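Local coordinates for protein ACDH-11, isoform b (Caenorhabditis elegans, PDB 4Y9J) that belongs to the acyl-CoA dehydrogenase family of flavoproteins and binds flavin-adenine dinucleotide together with UCC, at residues L156-L161 with I308-N313. Sequence-based numbering, arbitrary orientation.
Sequences LTSLNL and ISNMLN. With UCC (S-{(3S,5R,9R)-1-[(2R,3S,4R,5R)-5-(6-amino-9H-purin-9-yl)-4-hydroxy-3-(phosphonooxy)tetrahydrofuran-2-yl]-3,5,9-trihydroxy-8,8-dimethyl-3,5-dioxido-10,14-dioxo-2,4,6-trioxa-11,15-diaza-3lambda~5~,5lambda~5~-diphosphaheptadecan-17-yl} undecanethioate), chain F.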
loop_
_atom_site.group_PDB
_atom_site.type_symbol
_atom_site.label_atom_id
_atom_site.label_comp_id
_atom_site.label_asym_id
_atom_site.label_seq_id
_atom_site.Cartn_x
_atom_site.Cartn_y
_atom_site.Cartn_z
ATOM N N LEU B 156 12.559 5.189 -38.983
ATOM C CA LEU B 156 12.206 6.400 -39.663
ATOM C C LEU B 156 13.270 6.840 -40.699
ATOM O O LEU B 156 12.938 7.264 -41.824
ATOM C CB LEU B 156 11.917 7.517 -38.666
ATOM C CG LEU B 156 10.725 7.279 -37.725
ATOM C CD1 LEU B 156 10.645 8.465 -36.749
ATOM C CD2 LEU B 156 9.425 7.176 -38.518
ATOM N N THR B 157 14.533 6.635 -40.378
ATOM C CA THR B 157 15.552 6.929 -41.343
ATOM C C THR B 157 15.575 5.946 -42.514
ATOM O O THR B 157 15.837 6.356 -43.614
ATOM C CB THR B 157 16.936 7.113 -40.736
ATOM O OG1 THR B 157 17.315 5.957 -40.018
ATOM C CG2 THR B 157 16.920 8.246 -39.794
ATOM N N SER B 158 15.254 4.666 -42.265
ATOM C CA SER B 158 15.241 3.649 -43.318
ATOM C C SER B 158 14.180 3.911 -44.309
ATOM O O SER B 158 14.343 3.509 -45.456
ATOM C CB SER B 158 15.019 2.251 -42.787
ATOM O OG SER B 158 16.158 1.898 -42.087
ATOM N N LEU B 159 13.095 4.548 -43.880
ATOM C CA LEU B 159 11.982 4.852 -44.785
ATOM C C LEU B 159 12.187 6.121 -45.577
ATOM O O LEU B 159 11.300 6.570 -46.338
ATOM C CB LEU B 159 10.676 4.879 -43.983
ATOM C CG LEU B 159 10.257 3.536 -43.409
ATOM C CD1 LEU B 159 9.159 3.812 -42.415
ATOM C CD2 LEU B 159 9.740 2.612 -44.472
ATOM N N ASN B 160 13.378 6.691 -45.470
ATOM C CA ASN B 160 13.725 7.929 -46.172
ATOM C C ASN B 160 12.788 9.059 -45.904
ATOM O O ASN B 160 12.474 9.814 -46.801
ATOM C CB ASN B 160 13.871 7.740 -47.661
ATOM C CG ASN B 160 15.112 6.992 -47.991
ATOM O OD1 ASN B 160 16.181 7.192 -47.394
ATOM N ND2 ASN B 160 14.975 6.070 -48.882
ATOM N N LEU B 161 12.423 9.197 -44.640
ATOM C CA LEU B 161 11.549 10.237 -44.205
ATOM C C LEU B 161 12.325 11.438 -43.686
ATOM O O LEU B 161 11.774 12.542 -43.619
ATOM C CB LEU B 161 10.631 9.712 -43.107
ATOM C CG LEU B 161 9.789 8.501 -43.458
ATOM C CD1 LEU B 161 9.070 8.001 -42.220
ATOM C CD2 LEU B 161 8.860 8.925 -44.573
ATOM N N ILE B 308 7.832 -1.916 -40.141
ATOM C CA ILE B 308 8.233 -1.965 -38.737
ATOM C C ILE B 308 9.384 -2.923 -38.487
ATOM O O ILE B 308 9.839 -3.051 -37.342
ATOM C CB ILE B 308 6.977 -2.216 -37.842
ATOM C CG1 ILE B 308 7.065 -1.588 -36.433
ATOM C CG2 ILE B 308 6.641 -3.675 -37.617
ATOM C CD1 ILE B 308 7.641 -0.190 -36.448
ATOM N N SER B 309 9.823 -3.654 -39.513
ATOM C CA SER B 309 10.879 -4.670 -39.314
ATOM C C SER B 309 12.204 -4.157 -38.703
ATOM O O SER B 309 12.813 -4.872 -37.906
ATOM C CB SER B 309 11.117 -5.509 -40.587
ATOM O OG SER B 309 11.561 -4.801 -41.689
ATOM N N ASN B 310 12.616 -2.900 -38.967
ATOM C CA ASN B 310 13.873 -2.394 -38.377
ATOM C C ASN B 310 13.767 -2.157 -36.886
ATOM O O ASN B 310 14.686 -2.406 -36.121
ATOM C CB ASN B 310 14.350 -1.163 -39.116
ATOM C CG ASN B 310 14.856 -1.453 -40.488
ATOM O OD1 ASN B 310 14.608 -0.713 -41.494
ATOM N ND2 ASN B 310 15.674 -2.452 -40.553
ATOM N N MET B 311 12.589 -1.802 -36.426
ATOM C CA MET B 311 12.340 -1.702 -35.040
ATOM C C MET B 311 12.415 -3.050 -34.388
ATOM O O MET B 311 12.973 -3.173 -33.283
ATOM C CB MET B 311 10.989 -1.022 -34.788
ATOM C CG MET B 311 10.404 -1.138 -33.435
ATOM S SD MET B 311 10.961 0.087 -32.187
ATOM C CE MET B 311 9.784 1.405 -32.638
ATOM N N LEU B 312 11.727 -4.033 -34.948
ATOM C CA LEU B 312 11.838 -5.417 -34.397
ATOM C C LEU B 312 13.325 -5.851 -34.320
ATOM O O LEU B 312 13.799 -6.282 -33.263
ATOM C CB LEU B 312 11.041 -6.458 -35.221
ATOM C CG LEU B 312 9.498 -6.298 -35.366
ATOM C CD1 LEU B 312 8.951 -7.358 -36.365
ATOM C CD2 LEU B 312 8.842 -6.376 -33.979
ATOM N N ASN B 313 14.085 -5.713 -35.392
ATOM C CA ASN B 313 15.442 -6.149 -35.328
ATOM C C ASN B 313 16.333 -5.404 -34.381
ATOM O O ASN B 313 17.146 -6.051 -33.753
ATOM C CB ASN B 313 16.012 -6.130 -36.713
ATOM C CG ASN B 313 15.386 -7.255 -37.581
ATOM O OD1 ASN B 313 14.949 -8.331 -37.048
ATOM N ND2 ASN B 313 15.301 -7.020 -38.906
HETATM O OA1 UCC F . 7.303 -6.644 -27.167
HETATM C CA1 UCC F . 7.386 -5.411 -27.543
HETATM C CA2 UCC F . 8.009 -4.224 -26.799
HETATM C CA3 UCC F . 8.938 -4.471 -25.652
HETATM C CA4 UCC F . 10.166 -3.500 -25.676
HETATM C CA5 UCC F . 11.440 -4.299 -25.982
HETATM C CA6 UCC F . 12.576 -3.865 -25.123
HETATM C CA7 UCC F . 13.842 -4.652 -25.422
HETATM C CA8 UCC F . 14.755 -3.862 -24.573
HETATM C CA9 UCC F . 15.682 -4.507 -23.693
HETATM C C10 UCC F . 15.419 -4.277 -22.273
HETATM C C11 UCC F . 15.130 -5.689 -21.786
HETATM S S UCC F . 6.767 -4.786 -28.965
HETATM C CP1 UCC F . 5.931 -6.133 -29.886
HETATM C CP2 UCC F . 6.818 -7.265 -30.307
HETATM N NP1 UCC F . 6.163 -8.165 -31.278
HETATM C CP3 UCC F . 6.942 -9.023 -31.940
HETATM O OP1 UCC F . 8.138 -9.197 -31.707
HETATM C CP4 UCC F . 6.303 -9.771 -33.092
HETATM C CP5 UCC F . 6.562 -11.275 -32.923
HETATM N NP2 UCC F . 6.074 -11.843 -34.173
HETATM C CP6 UCC F . 6.779 -11.902 -35.302
HETATM O OP2 UCC F . 7.958 -11.583 -35.379
HETATM C CP8 UCC F . 6.043 -12.519 -36.474
HETATM O OP3 UCC F . 6.936 -13.461 -37.143
HETATM C CPB UCC F . 5.663 -11.585 -37.599
HETATM C CP7 UCC F . 6.683 -10.544 -38.086
HETATM C CP9 UCC F . 4.829 -10.497 -36.791
HETATM C CPA UCC F . 4.456 -12.056 -38.439
HETATM O O7 UCC F . 4.143 -11.056 -39.441
HETATM P P2 UCC F . 3.308 -11.473 -40.766
HETATM O O21 UCC F . 3.052 -10.247 -41.628
HETATM O O22 UCC F . 2.213 -12.440 -40.294
HETATM O O6 UCC F . 4.403 -12.451 -41.467
HETATM P P1 UCC F . 5.138 -12.283 -42.870
HETATM O O11 UCC F . 4.172 -12.241 -44.045
HETATM O O12 UCC F . 6.184 -13.357 -42.816
HETATM O "O5'" UCC F . 5.850 -10.791 -42.643
HETATM C "C5'" UCC F . 5.508 -9.685 -43.514
HETATM C "C4'" UCC F . 6.764 -9.041 -44.134
HETATM C "C3'" UCC F . 7.543 -10.042 -44.982
HETATM O "O3'" UCC F . 8.138 -9.268 -45.993
HETATM P P3 UCC F . 7.767 -9.442 -47.518
HETATM O O33 UCC F . 8.570 -8.336 -48.166
HETATM O O32 UCC F . 6.302 -9.080 -47.595
HETATM O O31 UCC F . 8.164 -10.905 -47.839
HETATM C "C2'" UCC F . 8.634 -10.600 -44.079
HETATM O "O2'" UCC F . 9.858 -10.931 -44.733
HETATM O "O4'" UCC F . 7.662 -8.616 -43.087
HETATM C "C1'" UCC F . 8.874 -9.345 -43.230
HETATM N N9 UCC F . 9.489 -9.573 -41.914
HETATM C C4 UCC F . 10.746 -9.227 -41.656
HETATM N N3 UCC F . 11.730 -8.585 -42.330
HETATM C C8 UCC F . 8.927 -10.200 -40.854
HETATM N N7 UCC F . 9.821 -10.228 -39.849
HETATM C C5 UCC F . 10.962 -9.637 -40.270
HETATM C C6 UCC F . 12.282 -9.288 -39.679
HETATM N N6 UCC F . 12.544 -9.640 -38.394
HETATM N N1 UCC F . 13.212 -8.688 -40.489
HETATM C C2 UCC F . 12.929 -8.357 -41.765
#
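S158 and N310 alone bridge the two segments, joining the last turn of helix 143-158 to the side of helix 304-338 in this acyl-CoA dehydrogenase fold, where the helical N-terminal domain meets the acyl-CoA dehydrogenase C-terminal domain that includes helix 304-338. The serine's OG lies 3.1 Å from OD1 of N310. That OG is hydrogen-bonded to K154 O, one turn back in its own helix, so its one proton cannot be assigned with confidence to N310, and the approach is best called a close polar contact. Serine suits such a place, since its short side chain can reach its own helix backbone while facing a neighbour: with OG anti to the carbonyl carbon (chi1 -69°), the hydroxyl lies near K154 O. N310, a polar amide long enough to span the gap between the helices at the surface, brings OD1 up to it; the N310 side chain also packs on K154 and T155.

S309, L312 and N313, close to N310 on the same helix, form part of the UCC pocket. An asparagine amide suits position 313 because it presents an acceptor and a donor side by side, matching N6-H and N1 on the Watson-Crick edge of the adenine: OD1 accepts from N6 at 3.1 Å, and ND2 donates to N1, also at 3.1 Å. S309 places CB 3.6 Å from C2 of the adenine, while its OG is hydrogen-bonded to A306 O. Farther along UCC, methyl CD2 of L312 touches the amide oxygen OP1 at 3.7 Å.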